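PhiAB6 tailspike (Unidentified phage, PDB 5JS4) fragments the exopolysaccharide of Acinetobacter baumannii as a trimeric beta-helical tailspike, probably helping the phage to reach its host cell. Local coordinates at residues N242-D247 with A270-N275; Q616-P621 with G662-T667; W627-E632 with F711-T716. All coordinates share one frame; numbering follows the deposited sequence.

Contact 1: N242-D247 with A270-N275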
ATOM      1  N   ASN A 242      -6.866 -35.783 -22.396  1.00 14.87           N
ATOM      2  CA  ASN A 242      -5.986 -34.906 -21.612  1.00 13.76           C
ATOM      3  C   ASN A 242      -6.272 -33.425 -21.834  1.00 14.21           C
ATOM      4  O   ASN A 242      -6.288 -32.647 -20.883  1.00 14.70           O
ATOM      5  CB  ASN A 242      -4.507 -35.181 -21.922  1.00 13.84           C
ATOM      6  CG  ASN A 242      -3.991 -36.489 -21.335  1.00 13.92           C
ATOM      7  OD1 ASN A 242      -2.917 -36.957 -21.725  1.00 17.18           O
ATOM      8  ND2 ASN A 242      -4.716 -37.070 -20.389  1.00 12.65           N
ATOM      9  N   LEU A 243      -6.483 -33.045 -23.090  1.00 14.46           N
ATOM     10  CA  LEU A 243      -6.779 -31.664 -23.454  1.00 14.50           C
ATOM     11  C   LEU A 243      -7.785 -31.658 -24.596  1.00 14.65           C
ATOM     12  O   LEU A 243      -7.533 -32.244 -25.650  1.00 15.91           O
ATOM     13  CB  LEU A 243      -5.497 -30.933 -23.869  1.00 15.63           C
ATOM     14  CG  LEU A 243      -5.634 -29.517 -24.444  1.00 16.63           C
ATOM     15  CD1 LEU A 243      -6.208 -28.550 -23.422  1.00 16.27           C
ATOM     16  CD2 LEU A 243      -4.285 -29.027 -24.941  1.00 17.71           C
ATOM     17  N   ILE A 244      -8.923 -31.005 -24.368  1.00 13.95           N
ATOM     18  CA  ILE A 244      -9.982 -30.875 -25.362  1.00 13.46           C
ATOM     19  C   ILE A 244     -10.182 -29.384 -25.629  1.00 12.95           C
ATOM     20  O   ILE A 244     -10.251 -28.590 -24.696  1.00 13.51           O
ATOM     21  CB  ILE A 244     -11.301 -31.507 -24.863  1.00 13.87           C
ATOM     22  CG1 ILE A 244     -11.078 -32.973 -24.478  1.00 14.19           C
ATOM     23  CG2 ILE A 244     -12.384 -31.414 -25.929  1.00 14.41           C
ATOM     24  CD1 ILE A 244     -12.172 -33.560 -23.615  1.00 14.35           C
ATOM     25  N   THR A 245     -10.256 -29.009 -26.904  1.00 13.40           N
ATOM     26  CA  THR A 245     -10.445 -27.611 -27.302  1.00 13.25           C
ATOM     27  C   THR A 245     -11.609 -27.500 -28.279  1.00 13.00           C
ATOM     28  O   THR A 245     -12.205 -28.504 -28.666  1.00 12.92           O
ATOM     29  CB  THR A 245      -9.186 -27.014 -27.977  1.00 13.90           C
ATOM     30  OG1 THR A 245      -9.110 -27.450 -29.338  1.00 15.00           O
ATOM     31  CG2 THR A 245      -7.911 -27.408 -27.236  1.00 13.77           C
ATOM     32  N   VAL A 246     -11.915 -26.274 -28.690  1.00 13.23           N
ATOM     33  CA  VAL A 246     -12.944 -26.051 -29.704  1.00 13.41           C
ATOM     34  C   VAL A 246     -12.610 -26.739 -31.035  1.00 14.03           C
ATOM     35  O   VAL A 246     -13.513 -27.057 -31.806  1.00 14.39           O
ATOM     36  CB  VAL A 246     -13.234 -24.548 -29.932  1.00 13.84           C
ATOM     37  CG1 VAL A 246     -13.855 -23.936 -28.682  1.00 14.04           C
ATOM     38  CG2 VAL A 246     -11.982 -23.785 -30.355  1.00 14.24           C
ATOM     39  N   ASP A 247     -11.325 -26.982 -31.293  1.00 14.17           N
ATOM     40  CA  ASP A 247     -10.906 -27.717 -32.495  1.00 14.28           C
ATOM     41  C   ASP A 247     -11.504 -29.123 -32.545  1.00 14.47           C
ATOM     42  O   ASP A 247     -11.781 -29.639 -33.628  1.00 15.02           O
ATOM     43  CB  ASP A 247      -9.380 -27.807 -32.588  1.00 14.94           C
ATOM     44  CG  ASP A 247      -8.715 -26.452 -32.745  1.00 15.75           C
ATOM     45  OD1 ASP A 247      -9.422 -25.420 -32.759  1.00 17.26           O
ATOM     46  OD2 ASP A 247      -7.473 -26.422 -32.856  1.00 17.05           O
ATOM     47  N   ALA A 270     -20.828 -33.292 -23.140  1.00 18.32           N
ATOM     48  CA  ALA A 270     -20.634 -34.017 -21.882  1.00 19.02           C
ATOM     49  C   ALA A 270     -19.163 -34.294 -21.569  1.00 18.11           C
ATOM     50  O   ALA A 270     -18.835 -34.725 -20.465  1.00 19.55           O
ATOM     51  CB  ALA A 270     -21.387 -35.335 -21.934  1.00 20.91           C
ATOM     52  N   LEU A 271     -18.286 -34.064 -22.541  1.00 16.42           N
ATOM     53  CA  LEU A 271     -16.886 -34.470 -22.433  1.00 17.07           C
ATOM     54  C   LEU A 271     -15.967 -33.362 -21.929  1.00 15.08           C
ATOM     55  O   LEU A 271     -14.843 -33.639 -21.515  1.00 14.05           O
ATOM     56  CB  LEU A 271     -16.381 -34.942 -23.794  1.00 19.33           C
ATOM     57  CG  LEU A 271     -17.197 -36.064 -24.443  1.00 22.60           C
ATOM     58  CD1 LEU A 271     -16.950 -36.101 -25.941  1.00 24.31           C
ATOM     59  CD2 LEU A 271     -16.880 -37.402 -23.797  1.00 25.27           C
ATOM     60  N   THR A 272     -16.433 -32.117 -21.976  1.00 14.43           N
ATOM     61  CA  THR A 272     -15.577 -30.966 -21.688  1.00 14.13           C
ATOM     62  C   THR A 272     -15.613 -30.555 -20.213  1.00 14.29           C
ATOM     63  O   THR A 272     -16.605 -30.776 -19.512  1.00 14.28           O
ATOM     64  CB  THR A 272     -15.957 -29.773 -22.579  1.00 14.08           C
ATOM     65  OG1 THR A 272     -17.365 -29.536 -22.479  1.00 14.83           O
ATOM     66  CG2 THR A 272     -15.603 -30.057 -24.036  1.00 14.24           C
ATOM     67  N   GLY A 273     -14.519 -29.951 -19.754  1.00 14.08           N
ATOM     68  CA  GLY A 273     -14.349 -29.604 -18.344  1.00 13.76           C
ATOM     69  C   GLY A 273     -14.859 -28.228 -17.964  1.00 13.59           C
ATOM     70  O   GLY A 273     -15.790 -27.700 -18.581  1.00 13.98           O
ATOM     71  N   GLN A 274     -14.240 -27.646 -16.939  1.00 12.96           N
ATOM     72  CA  GLN A 274     -14.673 -26.363 -16.385  1.00 13.26           C
ATOM     73  C   GLN A 274     -14.612 -25.215 -17.382  1.00 12.96           C
ATOM     74  O   GLN A 274     -15.452 -24.321 -17.338  1.00 13.54           O
ATOM     75  CB  GLN A 274     -13.816 -25.977 -15.175  1.00 12.83           C
ATOM     76  CG  GLN A 274     -14.079 -26.779 -13.911  1.00 13.19           C
ATOM     77  CD  GLN A 274     -13.524 -26.099 -12.669  1.00 14.06           C
ATOM     78  OE1 GLN A 274     -13.255 -24.895 -12.669  1.00 14.94           O
ATOM     79  NE2 GLN A 274     -13.367 -26.866 -11.600  1.00 14.45           N
ATOM     80  N   ASN A 275     -13.600 -25.228 -18.249  1.00 13.00           N
ATOM     81  CA  ASN A 275     -13.330 -24.117 -19.153  1.00 12.84           C
ATOM     82  C   ASN A 275     -13.377 -24.521 -20.613  1.00 12.63           C
ATOM     83  O   ASN A 275     -13.184 -25.694 -20.949  1.00 13.27           O
ATOM     84  CB  ASN A 275     -11.946 -23.523 -18.857  1.00 13.00           C
ATOM     85  CG  ASN A 275     -11.787 -23.076 -17.412  1.00 13.28           C
ATOM     86  OD1 ASN A 275     -10.744 -23.295 -16.791  1.00 15.92           O
ATOM     87  ND2 ASN A 275     -12.816 -22.450 -16.871  1.00 12.65           N
TER
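The hydroxyl OG1 of Thr272 is hydrogen-bonded to the carbonyl O of Tyr266, with a weaker bond to the O of Ser269, tying the side chain to the end of helix 260-268. With OG1 lodged between the backbone N and carbonyl carbon (chi1 52°), CG2 is the branch that meets Ile244: the two CG2 methyls lie 4.0 Å apart, and the side chains cross at about a right angle. The other branch of Ile244 runs toward Leu271. Its CD1 comes within 3.4 Å of Leu271 O, and the same methyl is 4.4 Å from Leu271 CB. Phe249 packs on Ile244 and Thr272, and Ile244 also touches Ala280 of the second subunit and Tyr232 of the third. Next to Ile244 in sequence, Thr245 OG1 accepts from Asp247 N at 3.0 Å, an ST turn; it is also bonded to Asn242 OD1 of the third subunit. The segments lead into and out of helix 260-268, which probably caps the beta-helix, as in other pectate lyase-like proteins. The loops thus meet through Ile244 methyls packed on a Thr272 methyl and on the carbonyl and CB of Leu271, while the threonine hydroxyls serve the helix end and a neighbouring chain.

Contact 2: Q616-P621 with G662-T667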
ATOM      1  N   GLN A 616     -15.152  51.599  35.918  1.00  9.13           N
ATOM      2  CA  GLN A 616     -16.445  51.977  36.491  1.00 10.37           C
ATOM      3  C   GLN A 616     -17.465  52.358  35.412  1.00 10.81           C
ATOM      4  O   GLN A 616     -18.658  52.440  35.704  1.00 12.95           O
ATOM      5  CB  GLN A 616     -16.292  53.072  37.550  1.00 12.58           C
ATOM      6  CG  GLN A 616     -15.873  54.433  37.041  1.00 13.31           C
ATOM      7  CD  GLN A 616     -15.646  55.415  38.183  1.00 14.07           C
ATOM      8  OE1 GLN A 616     -14.709  55.265  38.966  1.00 13.79           O
ATOM      9  NE2 GLN A 616     -16.503  56.419  38.285  1.00 15.69           N
ATOM     10  N   SER A 617     -17.007  52.569  34.177  1.00 10.74           N
ATOM     11  CA  SER A 617     -17.911  52.815  33.038  1.00 11.64           C
ATOM     12  C   SER A 617     -18.447  51.546  32.365  1.00 11.41           C
ATOM     13  O   SER A 617     -19.339  51.638  31.510  1.00 13.21           O
ATOM     14  CB  SER A 617     -17.236  53.697  31.982  1.00 12.04           C
ATOM     15  OG  SER A 617     -17.097  55.023  32.448  1.00 12.21           O
ATOM     16  N   PHE A 618     -17.915  50.375  32.716  1.00 11.21           N
ATOM     17  CA  PHE A 618     -18.463  49.118  32.197  1.00 11.17           C
ATOM     18  C   PHE A 618     -19.910  48.960  32.661  1.00 13.24           C
ATOM     19  O   PHE A 618     -20.229  49.262  33.810  1.00 14.19           O
ATOM     20  CB  PHE A 618     -17.700  47.882  32.703  1.00 10.44           C
ATOM     21  CG  PHE A 618     -16.365  47.630  32.040  1.00 10.25           C
ATOM     22  CD1 PHE A 618     -16.093  48.009  30.728  1.00 10.38           C
ATOM     23  CD2 PHE A 618     -15.391  46.931  32.735  1.00 10.04           C
ATOM     24  CE1 PHE A 618     -14.860  47.740  30.152  1.00 10.29           C
ATOM     25  CE2 PHE A 618     -14.160  46.659  32.165  1.00 10.31           C
ATOM     26  CZ  PHE A 618     -13.895  47.059  30.872  1.00  9.89           C
ATOM     27  N   SER A 619     -20.758  48.450  31.771  1.00 15.20           N
ATOM     28  CA  SER A 619     -22.144  48.123  32.109  1.00 17.90           C
ATOM     29  C   SER A 619     -22.218  46.939  33.074  1.00 18.66           C
ATOM     30  O   SER A 619     -23.089  46.892  33.944  1.00 20.87           O
ATOM     31  CB  SER A 619     -22.936  47.806  30.838  1.00 20.81           C
ATOM     32  OG  SER A 619     -22.940  48.913  29.954  1.00 26.47           O
ATOM     33  N   THR A 620     -21.310  45.981  32.900  1.00 17.36           N
ATOM     34  CA  THR A 620     -21.192  44.834  33.799  1.00 17.25           C
ATOM     35  C   THR A 620     -19.707  44.596  34.062  1.00 15.39           C
ATOM     36  O   THR A 620     -18.887  44.870  33.190  1.00 14.28           O
ATOM     37  CB  THR A 620     -21.805  43.561  33.188  1.00 20.82           C
ATOM     38  OG1 THR A 620     -21.099  43.208  31.992  1.00 24.06           O
ATOM     39  CG2 THR A 620     -23.277  43.768  32.854  1.00 21.25           C
ATOM     40  N   PRO A 621     -19.355  44.098  35.261  1.00 14.72           N
ATOM     41  CA  PRO A 621     -17.931  43.905  35.539  1.00 13.76           C
ATOM     42  C   PRO A 621     -17.284  42.904  34.592  1.00 11.87           C
ATOM     43  O   PRO A 621     -17.898  41.919  34.201  1.00 12.75           O
ATOM     44  CB  PRO A 621     -17.907  43.369  36.977  1.00 15.41           C
ATOM     45  CG  PRO A 621     -19.242  43.694  37.553  1.00 17.32           C
ATOM     46  CD  PRO A 621     -20.199  43.704  36.404  1.00 16.60           C
ATOM     47  N   GLY A 662      -9.918  59.857  37.448  1.00  9.21           N
ATOM     48  CA  GLY A 662     -10.861  60.964  37.231  1.00  9.34           C
ATOM     49  C   GLY A 662     -11.916  60.768  36.157  1.00  9.48           C
ATOM     50  O   GLY A 662     -13.030  61.283  36.277  1.00 10.70           O
ATOM     51  N   SER A 663     -11.564  60.050  35.096  1.00  9.01           N
ATOM     52  CA  SER A 663     -12.477  59.781  33.986  1.00  8.56           C
ATOM     53  C   SER A 663     -11.973  58.575  33.220  1.00  8.26           C
ATOM     54  O   SER A 663     -10.862  58.099  33.464  1.00  8.84           O
ATOM     55  CB  SER A 663     -12.538  60.977  33.040  1.00  8.35           C
ATOM     56  OG  SER A 663     -11.304  61.119  32.354  1.00  8.86           O
ATOM     57  N   ARG A 664     -12.777  58.083  32.288  1.00  8.26           N
ATOM     58  CA  ARG A 664     -12.385  56.921  31.506  1.00  8.58           C
ATOM     59  C   ARG A 664     -11.159  57.228  30.649  1.00  8.31           C
ATOM     60  O   ARG A 664     -10.269  56.392  30.511  1.00  8.51           O
ATOM     61  CB  ARG A 664     -13.536  56.430  30.631  1.00  9.24           C
ATOM     62  CG  ARG A 664     -13.453  54.945  30.350  1.00  9.55           C
ATOM     63  CD  ARG A 664     -14.506  54.494  29.360  1.00 10.12           C
ATOM     64  NE  ARG A 664     -14.805  53.080  29.535  1.00 10.34           N
ATOM     65  CZ  ARG A 664     -15.824  52.445  28.965  1.00 10.52           C
ATOM     66  NH1 ARG A 664     -16.649  53.082  28.134  1.00 11.09           N
ATOM     67  NH2 ARG A 664     -16.015  51.159  29.225  1.00 11.24           N
ATOM     68  N   LEU A 665     -11.114  58.429  30.082  1.00  8.52           N
ATOM     69  CA  LEU A 665      -9.952  58.876  29.313  1.00  8.61           C
ATOM     70  C   LEU A 665      -8.739  59.060  30.218  1.00  8.50           C
ATOM     71  O   LEU A 665      -7.604  58.802  29.805  1.00  8.97           O
ATOM     72  CB  LEU A 665     -10.257  60.204  28.619  1.00  9.49           C
ATOM     73  CG  LEU A 665      -9.216  60.686  27.606  1.00 11.06           C
ATOM     74  CD1 LEU A 665      -9.399  59.958  26.285  1.00 11.96           C
ATOM     75  CD2 LEU A 665      -9.297  62.192  27.423  1.00 12.56           C
ATOM     76  N   GLY A 666      -8.992  59.523  31.439  1.00  8.45           N
ATOM     77  CA  GLY A 666      -7.946  59.780  32.421  1.00  8.33           C
ATOM     78  C   GLY A 666      -7.550  61.243  32.451  1.00  8.12           C
ATOM     79  O   GLY A 666      -7.521  61.911  31.414  1.00  8.72           O
ATOM     80  N   THR A 667      -7.255  61.751  33.639  1.00  8.58           N
ATOM     81  CA  THR A 667      -6.745  63.110  33.798  1.00  8.82           C
ATOM     82  C   THR A 667      -5.239  63.161  33.571  1.00  9.24           C
ATOM     83  O   THR A 667      -4.687  64.216  33.281  1.00 11.42           O
ATOM     84  CB  THR A 667      -6.994  63.628  35.216  1.00  8.65           C
ATOM     85  OG1 THR A 667      -6.396  62.717  36.149  1.00  8.92           O
ATOM     86  CG2 THR A 667      -8.481  63.743  35.507  1.00  8.96           C
TER
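Arg664 lies across Ser617 and ends beside Phe618, joining two loops at one end of the C-terminal beta-sandwich. Each loop passes from one antiparallel sheet to the other: 616-621 leads from strand 602-615 to strand 623-624, whereas the loop 662-667 leads from strand 654-661 to strand 672-678. Van der Waals packing carries the contact. Ser617 CB sits over the centre of one face of the guanidinium group, 3.6 Å from Arg664 CZ and 3.5 Å from Arg664 NE. The aliphatic part of the arginine continues the overlap, with CD 3.9 Å from Ser617 CB. At the guanidinium edge, in its plane, is Phe618 CD1, 3.5 Å from Arg664 NH2. The ring and guanidinium planes stand 75° apart, which rules out a parallel cation-pi stack. Arg664 gains this reach from an extended chain whose CG is anti to the backbone N (chi1 -152°). Ionic and polar bonds fix the same group from outside the two loops. Its NE forms a salt bridge with Asp615 OD2, while Asp615 OD1 accepts from Ser617 N in an Asx turn, so one carboxylate holds both the arginine and the serine that packs on its face. NH1 reaches Thr686 O of the third subunit, whose Trp685 NE1 is bonded to Arg664 O; the arginine therefore links loop packing to trimer assembly. His709 of strand 708-715 also touches Ser617 and Arg664. Local turn bonding shapes the backbone that presents Arg664: in an ST motif, Ser663 OG accepts from Gly666 N at 3.0 Å, with an N-H...O angle of 146°.

Contact 3: W627-E632 with F711-T716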
ATOM      1  N   TRP A 627     -12.975  35.348  38.278  1.00  7.71           N
ATOM      2  CA  TRP A 627     -12.583  36.517  39.065  1.00  7.51           C
ATOM      3  C   TRP A 627     -13.100  37.804  38.426  1.00  7.80           C
ATOM      4  O   TRP A 627     -13.109  37.936  37.203  1.00  8.26           O
ATOM      5  CB  TRP A 627     -11.055  36.603  39.210  1.00  7.60           C
ATOM      6  CG  TRP A 627     -10.507  35.681  40.252  1.00  7.67           C
ATOM      7  CD1 TRP A 627     -10.313  35.966  41.570  1.00  7.63           C
ATOM      8  CD2 TRP A 627     -10.096  34.325  40.068  1.00  7.67           C
ATOM      9  NE1 TRP A 627      -9.797  34.871  42.223  1.00  8.06           N
ATOM     10  CE2 TRP A 627      -9.660  33.847  41.325  1.00  7.96           C
ATOM     11  CE3 TRP A 627     -10.054  33.464  38.966  1.00  8.24           C
ATOM     12  CZ2 TRP A 627      -9.188  32.545  41.508  1.00  8.44           C
ATOM     13  CZ3 TRP A 627      -9.584  32.170  39.148  1.00  8.67           C
ATOM     14  CH2 TRP A 627      -9.160  31.724  40.415  1.00  8.52           C
ATOM     15  N   LYS A 628     -13.527  38.740  39.269  1.00  8.15           N
ATOM     16  CA  LYS A 628     -13.886  40.095  38.841  1.00  8.61           C
ATOM     17  C   LYS A 628     -13.322  41.089  39.842  1.00  8.50           C
ATOM     18  O   LYS A 628     -12.923  40.708  40.947  1.00  9.11           O
ATOM     19  CB  LYS A 628     -15.407  40.265  38.728  1.00  9.52           C
ATOM     20  CG  LYS A 628     -16.160  40.145  40.040  1.00 10.50           C
ATOM     21  CD  LYS A 628     -17.630  40.478  39.846  1.00 12.28           C
ATOM     22  CE  LYS A 628     -18.399  40.352  41.144  1.00 14.19           C
ATOM     23  NZ  LYS A 628     -19.826  40.730  40.956  1.00 16.01           N
ATOM     24  N   ILE A 629     -13.296  42.361  39.462  1.00  8.29           N
ATOM     25  CA  ILE A 629     -12.827  43.412  40.354  1.00  8.53           C
ATOM     26  C   ILE A 629     -14.006  44.283  40.738  1.00  9.23           C
ATOM     27  O   ILE A 629     -14.723  44.778  39.866  1.00 10.14           O
ATOM     28  CB  ILE A 629     -11.736  44.292  39.712  1.00  8.70           C
ATOM     29  CG1 ILE A 629     -10.617  43.413  39.144  1.00  8.74           C
ATOM     30  CG2 ILE A 629     -11.204  45.284  40.741  1.00  8.89           C
ATOM     31  CD1 ILE A 629      -9.483  44.174  38.484  1.00  8.91           C
ATOM     32  N   VAL A 630     -14.197  44.467  42.041  1.00  9.65           N
ATOM     33  CA  VAL A 630     -15.260  45.323  42.549  1.00 10.39           C
ATOM     34  C   VAL A 630     -14.701  46.320  43.550  1.00 10.24           C
ATOM     35  O   VAL A 630     -13.715  46.045  44.241  1.00 10.73           O
ATOM     36  CB  VAL A 630     -16.397  44.517  43.213  1.00 11.66           C
ATOM     37  CG1 VAL A 630     -17.046  43.583  42.205  1.00 12.82           C
ATOM     38  CG2 VAL A 630     -15.892  43.739  44.418  1.00 11.59           C
ATOM     39  N   LYS A 631     -15.342  47.478  43.625  1.00 10.07           N
ATOM     40  CA  LYS A 631     -14.998  48.475  44.619  1.00 10.56           C
ATOM     41  C   LYS A 631     -15.620  48.090  45.955  1.00 10.64           C
ATOM     42  O   LYS A 631     -16.831  47.869  46.047  1.00 12.80           O
ATOM     43  CB  LYS A 631     -15.491  49.854  44.187  1.00 10.99           C
ATOM     44  CG  LYS A 631     -15.147  50.963  45.165  1.00 11.26           C
ATOM     45  CD  LYS A 631     -15.673  52.300  44.685  1.00 12.17           C
ATOM     46  CE  LYS A 631     -15.510  53.374  45.741  1.00 12.46           C
ATOM     47  NZ  LYS A 631     -16.080  54.671  45.287  1.00 12.73           N
ATOM     48  N   GLU A 632     -14.782  48.000  46.982  1.00 10.91           N
ATOM     49  CA  GLU A 632     -15.236  47.729  48.348  1.00 11.36           C
ATOM     50  C   GLU A 632     -15.541  49.030  49.091  1.00 11.49           C
ATOM     51  O   GLU A 632     -16.571  49.157  49.759  1.00 13.73           O
ATOM     52  CB  GLU A 632     -14.164  46.937  49.097  1.00 12.20           C
ATOM     53  CG  GLU A 632     -14.475  46.673  50.562  1.00 13.49           C
ATOM     54  CD  GLU A 632     -13.510  45.685  51.182  1.00 15.32           C
ATOM     55  OE1 GLU A 632     -13.633  44.481  50.897  1.00 17.15           O
ATOM     56  OE2 GLU A 632     -12.635  46.111  51.955  1.00 17.41           O
ATOM     57  N   PHE A 711      -8.443  50.495  35.937  1.00  6.84           N
ATOM     58  CA  PHE A 711      -7.095  49.958  36.105  1.00  6.97           C
ATOM     59  C   PHE A 711      -7.066  48.464  35.819  1.00  6.79           C
ATOM     60  O   PHE A 711      -8.076  47.773  35.928  1.00  6.92           O
ATOM     61  CB  PHE A 711      -6.534  50.255  37.506  1.00  7.19           C
ATOM     62  CG  PHE A 711      -7.228  49.519  38.624  1.00  7.32           C
ATOM     63  CD1 PHE A 711      -8.348  50.060  39.232  1.00  7.43           C
ATOM     64  CD2 PHE A 711      -6.747  48.296  39.086  1.00  7.68           C
ATOM     65  CE1 PHE A 711      -8.987  49.395  40.267  1.00  7.74           C
ATOM     66  CE2 PHE A 711      -7.382  47.629  40.120  1.00  8.05           C
ATOM     67  CZ  PHE A 711      -8.502  48.180  40.711  1.00  8.04           C
ATOM     68  N   THR A 712      -5.879  47.988  35.474  1.00  7.27           N
ATOM     69  CA  THR A 712      -5.626  46.606  35.116  1.00  7.09           C
ATOM     70  C   THR A 712      -4.888  45.903  36.250  1.00  7.00           C
ATOM     71  O   THR A 712      -4.122  46.531  36.981  1.00  6.94           O
ATOM     72  CB  THR A 712      -4.742  46.565  33.854  1.00  7.37           C
ATOM     73  OG1 THR A 712      -5.465  47.146  32.760  1.00  8.51           O
ATOM     74  CG2 THR A 712      -4.308  45.149  33.492  1.00  7.75           C
ATOM     75  N   VAL A 713      -5.146  44.607  36.391  1.00  7.10           N
ATOM     76  CA  VAL A 713      -4.283  43.724  37.175  1.00  7.29           C
ATOM     77  C   VAL A 713      -3.870  42.534  36.315  1.00  7.30           C
ATOM     78  O   VAL A 713      -4.586  42.130  35.396  1.00  7.60           O
ATOM     79  CB  VAL A 713      -4.951  43.232  38.485  1.00  8.07           C
ATOM     80  CG1 VAL A 713      -5.461  44.410  39.298  1.00  8.34           C
ATOM     81  CG2 VAL A 713      -6.067  42.237  38.217  1.00  8.46           C
ATOM     82  N   ALA A 714      -2.708  41.971  36.629  1.00  7.57           N
ATOM     83  CA  ALA A 714      -2.244  40.742  36.005  1.00  7.61           C
ATOM     84  C   ALA A 714      -1.786  39.825  37.122  1.00  7.85           C
ATOM     85  O   ALA A 714      -1.073  40.257  38.024  1.00  9.17           O
ATOM     86  CB  ALA A 714      -1.103  41.020  35.039  1.00  7.93           C
ATOM     87  N   PHE A 715      -2.213  38.572  37.081  1.00  7.71           N
ATOM     88  CA  PHE A 715      -1.825  37.625  38.122  1.00  7.76           C
ATOM     89  C   PHE A 715      -1.819  36.198  37.617  1.00  7.41           C
ATOM     90  O   PHE A 715      -2.412  35.883  36.578  1.00  7.10           O
ATOM     91  CB  PHE A 715      -2.721  37.772  39.365  1.00  8.60           C
ATOM     92  CG  PHE A 715      -4.158  37.370  39.153  1.00  9.51           C
ATOM     93  CD1 PHE A 715      -5.046  38.215  38.501  1.00 10.32           C
ATOM     94  CD2 PHE A 715      -4.637  36.159  39.650  1.00 10.32           C
ATOM     95  CE1 PHE A 715      -6.372  37.854  38.321  1.00 11.45           C
ATOM     96  CE2 PHE A 715      -5.963  35.795  39.477  1.00 11.38           C
ATOM     97  CZ  PHE A 715      -6.830  36.642  38.811  1.00 11.92           C
ATOM     98  N   THR A 716      -1.113  35.343  38.354  1.00  7.46           N
ATOM     99  CA  THR A 716      -1.080  33.919  38.067  1.00  7.78           C
ATOM    100  C   THR A 716      -1.675  33.150  39.240  1.00  8.22           C
ATOM    101  O   THR A 716      -1.630  33.613  40.381  1.00  8.76           O
ATOM    102  CB  THR A 716       0.344  33.412  37.793  1.00  7.99           C
ATOM    103  OG1 THR A 716       1.144  33.525  38.977  1.00  8.64           O
ATOM    104  CG2 THR A 716       0.990  34.201  36.664  1.00  7.92           C
TER
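Strands 627-632 and 711-715 face each other with axes 9.7 Å apart and N-to-C directions at 141°, as expected of strands from the two sheets of a beta-sandwich. Between them, alternate side chains of each strand meet in three pairings, Phe711 only through the far end of its ring. Trp627 and Phe715 form a T-shaped stack in which the edge of the phenyl group approaches the indole face; Phe715 CZ lies toward the rim of the indole, 4.1 Å from Trp627 CG. The five-membered ring and the phenyl ring have centroids 5.4 Å apart and planes at 75°. The branches of Ile629 divide between two partners. Ile629 CD1 meets Val713 tip to tip, 3.9 Å from Val713 CG2, because the isoleucine chain is fully extended at chi2 (180°). Ile629 CG2 instead touches Phe711 CZ at 4.0 Å. Tyr637 and Trp698 add edge-to-face partners to Phe711, as Phe694 does to Phe715, and Leu612 packs on both Trp627 and Ile629. The one polar atom of the indole, NE1, is hydrogen-bonded to Ala692 O. On the outward side of its strand, Thr712 OG1 bonds to Ile654 N of the third subunit. The interface between the strands is thus wholly apolar and aromatic, so the sheets are joined here by packing and dispersion, while polar groups pair within the chain or across the trimer.

How the contacts relate
Contact 1 stands apart, at the N-terminal end of the parallel beta-helix; its centre lies about 101 Å from that of contact 2 and about 96 Å from that of contact 3, on the opposite side of the chain's centre. It also closes before the others open. Contacts 2 and 3 share the C-terminal sandwich, with centres about 14 Å apart, and touch where Pro621 CB meets Lys628 CD at 4.1 Å. Their segments alternate along the chain: 616-621, 627-632, 662-667, 711-716. Contact 3 packs the sandwich core and contact 2 the loops at its end. Residues around all three reach other subunits, so both the start of the beta-helix and the C-terminal sandwich take part in the trimer.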